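Local coordinates for protein cystathionine gamma-lyase (Saccharomyces cerevisiae, PDB 1N8P) that belongs to the Cys/Met metabolism family of pyridoxal-5'-phosphate-dependent enzymes and holds pyridoxal-5'-phosphate in a pocket at one end of its larger beta sheet, at residues P55-L60 with G73-S78; K140-E145 with Q158-L163; E269-D274 with I308-K313. One frame throughout, in Å; residues are numbered along the deposited sequence.

Contact 1: P55-L60 with G73-S78; sequences PNRENL and GLAFSS. With PLP (pyridoxal-5'-phosphate), chain E.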
loop_
_atom_site.group_PDB
_atom_site.type_symbol
_atom_site.label_atom_id
_atom_site.label_comp_id
_atom_site.label_asym_id
_atom_site.label_seq_id
_atom_site.Cartn_x
_atom_site.Cartn_y
_atom_site.Cartn_z
ATOM N N PRO A 55 14.096 5.978 6.613
ATOM C CA PRO A 55 14.373 6.526 5.279
ATOM C C PRO A 55 13.295 7.344 4.558
ATOM O O PRO A 55 13.556 8.447 4.034
ATOM C CB PRO A 55 14.784 5.292 4.476
ATOM C CG PRO A 55 14.050 4.188 5.163
ATOM C CD PRO A 55 14.246 4.517 6.617
ATOM N N ASN A 56 12.086 6.798 4.505
ATOM C CA ASN A 56 10.992 7.481 3.813
ATOM C C ASN A 56 10.647 8.871 4.362
ATOM O O ASN A 56 10.391 9.791 3.597
ATOM C CB ASN A 56 9.752 6.588 3.801
ATOM C CG ASN A 56 9.928 5.366 2.903
ATOM O OD1 ASN A 56 9.488 4.281 3.250
ATOM N ND2 ASN A 56 10.565 5.546 1.743
ATOM N N ARG A 57 10.649 9.024 5.679
ATOM C CA ARG A 57 10.355 10.303 6.295
ATOM C C ARG A 57 11.521 11.219 5.986
ATOM O O ARG A 57 11.366 12.234 5.299
ATOM C CB ARG A 57 10.226 10.144 7.803
ATOM C CG ARG A 57 9.460 11.277 8.449
ATOM C CD ARG A 57 9.232 11.021 9.920
ATOM N NE ARG A 57 10.455 11.194 10.688
ATOM C CZ ARG A 57 10.881 10.348 11.623
ATOM N NH1 ARG A 57 10.183 9.252 11.913
ATOM N NH2 ARG A 57 12.012 10.601 12.275
ATOM N N GLU A 58 12.693 10.843 6.498
ATOM C CA GLU A 58 13.923 11.606 6.301
ATOM C C GLU A 58 14.068 12.089 4.868
ATOM O O GLU A 58 14.268 13.269 4.614
ATOM C CB GLU A 58 15.126 10.749 6.663
ATOM C CG GLU A 58 16.447 11.478 6.618
ATOM C CD GLU A 58 17.619 10.516 6.640
ATOM O OE1 GLU A 58 17.872 9.869 5.591
ATOM O OE2 GLU A 58 18.273 10.407 7.706
ATOM N N ASN A 59 13.964 11.182 3.912
ATOM C CA ASN A 59 14.108 11.613 2.534
ATOM C C ASN A 59 13.073 12.637 2.155
ATOM O O ASN A 59 13.371 13.547 1.401
ATOM C CB ASN A 59 14.029 10.432 1.575
ATOM C CG ASN A 59 15.296 9.613 1.549
ATOM O OD1 ASN A 59 16.403 10.133 1.790
ATOM N ND2 ASN A 59 15.155 8.329 1.235
ATOM N N LEU A 60 11.850 12.486 2.656
ATOM C CA LEU A 60 10.788 13.437 2.353
ATOM C C LEU A 60 11.242 14.755 2.887
ATOM O O LEU A 60 11.366 15.732 2.151
ATOM C CB LEU A 60 9.481 13.023 3.036
ATOM C CG LEU A 60 8.395 14.085 3.291
ATOM C CD1 LEU A 60 7.901 14.651 1.999
ATOM C CD2 LEU A 60 7.241 13.473 4.093
ATOM N N GLY A 73 14.062 20.075 7.730
ATOM C CA GLY A 73 12.682 19.672 7.506
ATOM C C GLY A 73 12.244 18.630 8.530
ATOM O O GLY A 73 13.068 17.908 9.095
ATOM N N LEU A 74 10.942 18.555 8.786
ATOM C CA LEU A 74 10.386 17.595 9.754
ATOM C C LEU A 74 8.921 17.290 9.418
ATOM O O LEU A 74 8.099 18.191 9.347
ATOM C CB LEU A 74 10.456 18.149 11.192
ATOM C CG LEU A 74 11.813 18.363 11.863
ATOM C CD1 LEU A 74 11.553 18.979 13.210
ATOM C CD2 LEU A 74 12.573 17.048 12.022
ATOM N N ALA A 75 8.584 16.028 9.208
ATOM C CA ALA A 75 7.208 15.717 8.882
ATOM C C ALA A 75 6.517 15.257 10.128
ATOM O O ALA A 75 7.166 14.851 11.079
ATOM C CB ALA A 75 7.148 14.657 7.839
ATOM N N PHE A 76 5.195 15.367 10.128
ATOM C CA PHE A 76 4.360 14.944 11.254
ATOM C C PHE A 76 3.024 14.379 10.732
ATOM O O PHE A 76 2.719 14.477 9.536
ATOM C CB PHE A 76 4.087 16.116 12.205
ATOM C CG PHE A 76 5.332 16.729 12.806
ATOM C CD1 PHE A 76 5.978 17.793 12.173
ATOM C CD2 PHE A 76 5.851 16.250 14.015
ATOM C CE1 PHE A 76 7.123 18.373 12.736
ATOM C CE2 PHE A 76 6.998 16.829 14.589
ATOM C CZ PHE A 76 7.634 17.889 13.950
ATOM N N SER A 77 2.235 13.787 11.628
ATOM C CA SER A 77 0.942 13.203 11.273
ATOM C C SER A 77 0.054 14.147 10.473
ATOM O O SER A 77 -0.542 13.769 9.490
ATOM C CB SER A 77 0.207 12.817 12.531
ATOM O OG SER A 77 1.045 12.105 13.418
ATOM N N SER A 78 -0.009 15.398 10.877
ATOM C CA SER A 78 -0.869 16.362 10.195
ATOM C C SER A 78 -0.311 17.769 10.277
ATOM O O SER A 78 0.672 18.013 10.985
ATOM C CB SER A 78 -2.282 16.386 10.839
ATOM O OG SER A 78 -2.259 16.215 12.259
HETATM N N1 PLP E . -3.813 24.673 7.706
HETATM C C2 PLP E . -4.254 25.090 6.467
HETATM C C2A PLP E . -3.805 26.489 6.061
HETATM C C3 PLP E . -5.092 24.122 5.701
HETATM O O3 PLP E . -5.442 24.607 4.485
HETATM C C4 PLP E . -5.416 22.845 6.252
HETATM C C4A PLP E . -6.295 21.889 5.494
HETATM C C5 PLP E . -4.870 22.532 7.603
HETATM C C6 PLP E . -4.087 23.448 8.281
HETATM C C5A PLP E . -5.135 21.131 8.179
HETATM O O4P PLP E . -4.110 20.196 7.895
HETATM P P PLP E . -4.197 18.749 8.481
HETATM O O1P PLP E . -3.134 18.054 7.797
HETATM O O2P PLP E . -5.567 18.225 8.107
HETATM O O3P PLP E . -4.055 18.961 9.913
#
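Ala75 turns its methyl group toward the helix 55-67 and meets two side chains there, Leu60 and Arg57. The strand 72-76 that carries it is one of the two outermost strands, within this chain, of the large mixed sheet of a fold type I PLP-dependent enzyme, so the contact is helix-on-sheet packing at the sheet margin. The close part is apolar: Leu60 CD2 lies 3.9 Å from Ala75 CB, and Arg57 adds the aliphatic start of its chain, with CG 4.1 Å from Ala75 CB. Arg57 CG stands anti to its amide nitrogen (chi1 -160°), and the bend at chi3 carries the guanidinium onward to the Arg51 carbonyl. Opposed to this is the looser side, where Glu58 points away from the strand, partly exposed, and joins Arg62 in a salt bridge. Leu74 and Phe76, also turned from the helix 55-67, pack on the helix 221-234. Beyond Phe76 the chain runs on to the cofactor. Ser78 is the N-cap of the helix 79-88, its OG accepting a hydrogen bond from Ala81 N, and Ser78 CB lies 3.3 Å from O3P of the pyridoxal-5'-phosphate.

Contact 2: K140-E145 with Q158-L163; sequences KLVWIE and QKVADL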
loop_
_atom_site.group_PDB
_atom_site.type_symbol
_atom_site.label_atom_id
_atom_site.label_comp_id
_atom_site.label_asym_id
_atom_site.label_seq_id
_atom_site.Cartn_x
_atom_site.Cartn_y
_atom_site.Cartn_z
ATOM N N LYS A 140 5.565 35.048 22.360
ATOM C CA LYS A 140 6.778 34.384 21.933
ATOM C C LYS A 140 6.648 33.909 20.487
ATOM O O LYS A 140 7.647 33.608 19.832
ATOM C CB LYS A 140 7.038 33.186 22.841
ATOM C CG LYS A 140 7.155 33.528 24.327
ATOM C CD LYS A 140 8.506 34.123 24.665
ATOM C CE LYS A 140 9.602 33.126 24.393
ATOM N NZ LYS A 140 10.908 33.635 24.845
ATOM N N LEU A 141 5.415 33.854 19.987
ATOM C CA LEU A 141 5.176 33.383 18.628
ATOM C C LEU A 141 4.330 34.384 17.869
ATOM O O LEU A 141 3.493 35.050 18.450
ATOM C CB LEU A 141 4.449 32.006 18.659
ATOM C CG LEU A 141 4.046 31.214 17.376
ATOM C CD1 LEU A 141 5.206 30.420 16.822
ATOM C CD2 LEU A 141 2.936 30.228 17.693
ATOM N N VAL A 142 4.579 34.491 16.569
ATOM C CA VAL A 142 3.794 35.343 15.670
ATOM C C VAL A 142 3.483 34.392 14.517
ATOM O O VAL A 142 4.404 33.929 13.821
ATOM C CB VAL A 142 4.589 36.557 15.126
ATOM C CG1 VAL A 142 3.716 37.391 14.225
ATOM C CG2 VAL A 142 5.045 37.410 16.257
ATOM N N TRP A 143 2.200 34.088 14.341
ATOM C CA TRP A 143 1.782 33.169 13.297
ATOM C C TRP A 143 1.160 33.911 12.135
ATOM O O TRP A 143 0.205 34.653 12.310
ATOM C CB TRP A 143 0.795 32.162 13.876
ATOM C CG TRP A 143 0.548 30.936 13.027
ATOM C CD1 TRP A 143 -0.350 30.809 12.012
ATOM C CD2 TRP A 143 1.174 29.653 13.171
ATOM N NE1 TRP A 143 -0.329 29.533 11.521
ATOM C CE2 TRP A 143 0.597 28.800 12.215
ATOM C CE3 TRP A 143 2.163 29.146 14.017
ATOM C CZ2 TRP A 143 0.976 27.459 12.078
ATOM C CZ3 TRP A 143 2.537 27.816 13.878
ATOM C CH2 TRP A 143 1.943 26.991 12.916
ATOM N N ILE A 144 1.724 33.712 10.950
ATOM C CA ILE A 144 1.236 34.349 9.739
ATOM C C ILE A 144 0.780 33.326 8.706
ATOM O O ILE A 144 1.524 32.433 8.335
ATOM C CB ILE A 144 2.322 35.203 9.093
ATOM C CG1 ILE A 144 2.661 36.387 9.989
ATOM C CG2 ILE A 144 1.866 35.671 7.739
ATOM C CD1 ILE A 144 3.786 37.259 9.413
ATOM N N GLU A 145 -0.451 33.485 8.246
ATOM C CA GLU A 145 -1.034 32.605 7.257
ATOM C C GLU A 145 -1.037 33.469 6.000
ATOM O O GLU A 145 -2.067 33.983 5.607
ATOM C CB GLU A 145 -2.451 32.257 7.694
ATOM C CG GLU A 145 -3.098 31.106 6.986
ATOM C CD GLU A 145 -4.494 30.863 7.503
ATOM O OE1 GLU A 145 -5.359 31.731 7.267
ATOM O OE2 GLU A 145 -4.727 29.816 8.154
ATOM N N GLN A 158 8.375 40.282 5.590
ATOM C CA GLN A 158 9.512 41.115 5.964
ATOM C C GLN A 158 9.100 42.216 6.936
ATOM O O GLN A 158 9.700 42.355 8.011
ATOM C CB GLN A 158 10.133 41.742 4.727
ATOM C CG GLN A 158 11.477 42.314 5.009
ATOM C CD GLN A 158 12.356 41.298 5.622
ATOM O OE1 GLN A 158 13.016 40.535 4.928
ATOM N NE2 GLN A 158 12.364 41.252 6.935
ATOM N N LYS A 159 8.086 43.001 6.566
ATOM C CA LYS A 159 7.592 44.044 7.461
ATOM C C LYS A 159 7.327 43.448 8.860
ATOM O O LYS A 159 7.701 44.039 9.873
ATOM C CB LYS A 159 6.307 44.684 6.904
ATOM C CG LYS A 159 6.560 45.854 5.932
ATOM C CD LYS A 159 5.265 46.442 5.416
ATOM C CE LYS A 159 5.450 47.810 4.742
ATOM N NZ LYS A 159 6.304 47.852 3.510
ATOM N N VAL A 160 6.708 42.271 8.924
ATOM C CA VAL A 160 6.425 41.663 10.210
ATOM C C VAL A 160 7.681 41.139 10.889
ATOM O O VAL A 160 7.804 41.258 12.102
ATOM C CB VAL A 160 5.373 40.513 10.095
ATOM C CG1 VAL A 160 5.249 39.764 11.414
ATOM C CG2 VAL A 160 4.018 41.090 9.736
ATOM N N ALA A 161 8.615 40.551 10.152
ATOM C CA ALA A 161 9.830 40.055 10.807
ATOM C C ALA A 161 10.542 41.242 11.459
ATOM O O ALA A 161 11.002 41.167 12.601
ATOM C CB ALA A 161 10.748 39.407 9.803
ATOM N N ASP A 162 10.620 42.337 10.704
ATOM C CA ASP A 162 11.244 43.570 11.142
ATOM C C ASP A 162 10.522 44.117 12.349
ATOM O O ASP A 162 11.130 44.344 13.381
ATOM C CB ASP A 162 11.187 44.607 10.024
ATOM C CG ASP A 162 12.211 44.364 8.951
ATOM O OD1 ASP A 162 13.030 43.421 9.134
ATOM O OD2 ASP A 162 12.190 45.124 7.945
ATOM N N LEU A 163 9.220 44.340 12.200
ATOM C CA LEU A 163 8.380 44.866 13.273
ATOM C C LEU A 163 8.614 44.112 14.576
ATOM O O LEU A 163 8.439 44.662 15.651
ATOM C CB LEU A 163 6.910 44.746 12.882
ATOM C CG LEU A 163 5.881 45.650 13.549
ATOM C CD1 LEU A 163 6.152 47.092 13.161
ATOM C CD2 LEU A 163 4.485 45.255 13.094
#
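Ile144 meets Val160 tip to tip, its terminal methyl lodged against the branched end of the valine. Ile144 CD1 is 3.5 Å from Val160 CG1, and CB and CG2 of Val160 are also within touching distance of it, so one methyl abuts the whole isopropyl group. The reach comes from an extended chain: with chi2 at 178°, CD1 of Ile144 lies anti to its own CA and is carried as far as it can go from the strand's backbone at that residue. Two residues earlier on the strand, Val142 presents CG1 to the same valine, 4.0 Å from Val160 CG1. Here the two side chains cross obliquely, and Val160 CG1 thereby touches both strand residues, which project from the same face of the sheet.

These elements open a beta-alpha-beta crossover: the strand 139-144 leads through the helix 157-167 to the strand 174-178, which lies next to the first and parallel to it in the large sheet. Val142 exchanges backbone hydrogen bonds with Ile174 and Val176 of that returning strand, while Val142 and Ile144 both pack on Leu175. A second helix, 127-134, shares the same face, with Leu127 touching both Ile144 and Val160. The strand's other face belongs to Leu141 and Trp143, which pack on the helix 79-88. Polar contacts surround this apolar patch: on the helix 157-167 the partly exposed Asp162 forms a salt bridge with Lys165, and at the helix start the backbone N of Lys159 is hydrogen-bonded to Asp156 OD1. Just past the end of the strand, Glu145 touches the pyridoxal-5'-phosphate, and its OE2 accepts a weak hydrogen bond from Tyr103 N.

Contact 3: E269-D274 with I308-K313; sequences EFLAAD and ISFRIK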
loop_
_atom_site.group_PDB
_atom_site.type_symbol
_atom_site.label_atom_id
_atom_site.label_comp_id
_atom_site.label_asym_id
_atom_site.label_seq_id
_atom_site.Cartn_x
_atom_site.Cartn_y
_atom_site.Cartn_z
ATOM N N GLU A 269 -9.720 36.718 -13.759
ATOM C CA GLU A 269 -9.909 37.808 -14.682
ATOM C C GLU A 269 -11.329 37.715 -15.219
ATOM O O GLU A 269 -12.018 38.722 -15.365
ATOM C CB GLU A 269 -8.862 37.750 -15.810
ATOM C CG GLU A 269 -7.486 37.528 -15.257
ATOM C CD GLU A 269 -6.353 37.833 -16.207
ATOM O OE1 GLU A 269 -6.441 37.529 -17.416
ATOM O OE2 GLU A 269 -5.343 38.360 -15.704
ATOM N N PHE A 270 -11.785 36.506 -15.489
ATOM C CA PHE A 270 -13.123 36.364 -16.013
ATOM C C PHE A 270 -14.145 36.871 -15.036
ATOM O O PHE A 270 -15.068 37.580 -15.404
ATOM C CB PHE A 270 -13.453 34.920 -16.311
ATOM C CG PHE A 270 -14.894 34.703 -16.623
ATOM C CD1 PHE A 270 -15.392 34.960 -17.883
ATOM C CD2 PHE A 270 -15.762 34.270 -15.639
ATOM C CE1 PHE A 270 -16.728 34.786 -18.148
ATOM C CE2 PHE A 270 -17.099 34.097 -15.903
ATOM C CZ PHE A 270 -17.581 34.352 -17.152
ATOM N N LEU A 271 -14.007 36.469 -13.783
ATOM C CA LEU A 271 -14.934 36.902 -12.745
ATOM C C LEU A 271 -14.715 38.366 -12.347
ATOM O O LEU A 271 -15.508 38.928 -11.600
ATOM C CB LEU A 271 -14.772 36.024 -11.522
ATOM C CG LEU A 271 -15.112 34.564 -11.734
ATOM C CD1 LEU A 271 -14.583 33.760 -10.578
ATOM C CD2 LEU A 271 -16.614 34.404 -11.871
ATOM N N ALA A 272 -13.633 38.972 -12.840
ATOM C CA ALA A 272 -13.316 40.361 -12.546
ATOM C C ALA A 272 -13.472 41.200 -13.799
ATOM O O ALA A 272 -12.670 42.089 -14.072
ATOM C CB ALA A 272 -11.913 40.466 -12.038
ATOM N N ALA A 273 -14.506 40.911 -14.569
ATOM C CA ALA A 273 -14.768 41.642 -15.786
ATOM C C ALA A 273 -16.225 41.406 -16.045
ATOM O O ALA A 273 -16.787 41.896 -17.014
ATOM C CB ALA A 273 -13.936 41.096 -16.918
ATOM N N ASP A 274 -16.826 40.618 -15.169
ATOM C CA ASP A 274 -18.237 40.292 -15.248
ATOM C C ASP A 274 -18.957 41.254 -14.313
ATOM O O ASP A 274 -19.673 40.836 -13.415
ATOM C CB ASP A 274 -18.466 38.835 -14.804
ATOM C CG ASP A 274 -19.951 38.436 -14.789
ATOM O OD1 ASP A 274 -20.731 39.048 -14.039
ATOM O OD2 ASP A 274 -20.349 37.503 -15.524
ATOM N N ILE A 308 -9.301 30.965 -5.472
ATOM C CA ILE A 308 -9.928 32.219 -5.852
ATOM C C ILE A 308 -11.008 32.296 -4.793
ATOM O O ILE A 308 -11.237 31.329 -4.091
ATOM C CB ILE A 308 -10.501 32.123 -7.307
ATOM C CG1 ILE A 308 -9.337 31.985 -8.284
ATOM C CG2 ILE A 308 -11.346 33.354 -7.672
ATOM C CD1 ILE A 308 -9.734 31.591 -9.664
ATOM N N SER A 309 -11.634 33.444 -4.635
ATOM C CA SER A 309 -12.688 33.604 -3.647
ATOM C C SER A 309 -13.490 34.725 -4.267
ATOM O O SER A 309 -12.915 35.671 -4.808
ATOM C CB SER A 309 -12.073 34.012 -2.318
ATOM O OG SER A 309 -13.038 34.212 -1.314
ATOM N N PHE A 310 -14.810 34.617 -4.255
ATOM C CA PHE A 310 -15.582 35.675 -4.879
ATOM C C PHE A 310 -16.982 35.626 -4.350
ATOM O O PHE A 310 -17.358 34.630 -3.749
ATOM C CB PHE A 310 -15.547 35.527 -6.413
ATOM C CG PHE A 310 -16.469 34.480 -6.951
ATOM C CD1 PHE A 310 -17.696 34.837 -7.496
ATOM C CD2 PHE A 310 -16.137 33.136 -6.880
ATOM C CE1 PHE A 310 -18.566 33.876 -7.950
ATOM C CE2 PHE A 310 -17.006 32.178 -7.335
ATOM C CZ PHE A 310 -18.218 32.545 -7.868
ATOM N N ARG A 311 -17.729 36.715 -4.534
ATOM C CA ARG A 311 -19.109 36.809 -4.061
ATOM C C ARG A 311 -19.965 37.098 -5.272
ATOM O O ARG A 311 -19.623 37.968 -6.063
ATOM C CB ARG A 311 -19.238 37.922 -3.001
ATOM C CG ARG A 311 -18.585 39.260 -3.383
ATOM C CD ARG A 311 -18.344 40.225 -2.186
ATOM N NE ARG A 311 -19.566 40.824 -1.653
ATOM C CZ ARG A 311 -20.392 40.185 -0.846
ATOM N NH1 ARG A 311 -20.105 38.950 -0.487
ATOM N NH2 ARG A 311 -21.512 40.755 -0.438
ATOM N N ILE A 312 -21.069 36.378 -5.435
ATOM C CA ILE A 312 -21.915 36.600 -6.607
ATOM C C ILE A 312 -22.991 37.687 -6.476
ATOM O O ILE A 312 -23.422 38.012 -5.370
ATOM C CB ILE A 312 -22.566 35.291 -7.061
ATOM C CG1 ILE A 312 -22.681 34.342 -5.883
ATOM C CG2 ILE A 312 -21.743 34.645 -8.153
ATOM C CD1 ILE A 312 -23.267 33.027 -6.273
ATOM N N LYS A 313 -23.414 38.236 -7.622
ATOM C CA LYS A 313 -24.408 39.314 -7.680
ATOM C C LYS A 313 -25.750 38.954 -7.061
ATOM O O LYS A 313 -26.796 39.395 -7.551
ATOM C CB LYS A 313 -24.614 39.782 -9.139
#
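Leu271 sets one methyl over the face of the Phe310 ring in a CH-pi contact. Leu271 CD1 stands 4.2 Å from the centroid of that ring and only 16° off its normal, displaced toward the rim on the side of Phe310 CD2. The same methyl also reaches Ile308, with Leu271 CD1 4.4 Å from Ile308 CG2, so a single carbon bridges two strand residues that face the helix. Leucine and phenylalanine side chains cross at about a right angle, an approach that fits a methyl meeting the ring from above.

The ring takes up this post because Phe310 CG lies between the backbone N and the carbonyl carbon (chi1 79°), the crowded position. Phe322 of the helix 316-325 then meets the ring in an edge-to-face arrangement. Around Leu271, Val278 and Val281 of the strand 278-282 add further apolar contacts. That strand flanks 307-312 on one side and 367-371 flanks it on the other; Phe310 is hydrogen-bonded through its backbone to Val368, and Arg311 to Val279 and Ala280. All belong to the smaller mixed sheet, in the C-terminal part of the fold.

Leu271 is also the last residue of the helix 253-271. The chain leaves helical geometry at Ala272, and exposed Ala272 and Ala273 lead to Asp274, whose OD1 accepts weak hydrogen bonds from Asn277 N and Val278 N, where the strand 278-282 begins. Between the two segments the chemistry is wholly apolar, dispersion and a CH-pi contact, which probably favours close fit over a fixed direction; the directional bonds lie beside it, at Asp274.

All three contacts are buried, apolar meetings of a helix with a sheet strand, yet they occupy different places. Contacts 1 and 2 reach the same large sheet, their centres about 26 Å apart: contact 1 packs on a marginal strand, contact 2 on an interior one. Contact 3 belongs to the smaller sheet and lies farther from the chain's centre, on the opposite side from contact 1. The chemistry varies accordingly. Contact 1 sets an alanine methyl against a leucine and the aliphatic part of an arginine and leads into the phosphate site and the second subunit; contact 2 joins branched aliphatic groups alone; contact 3 brings in an aromatic face beside the exposed turn that follows a helix.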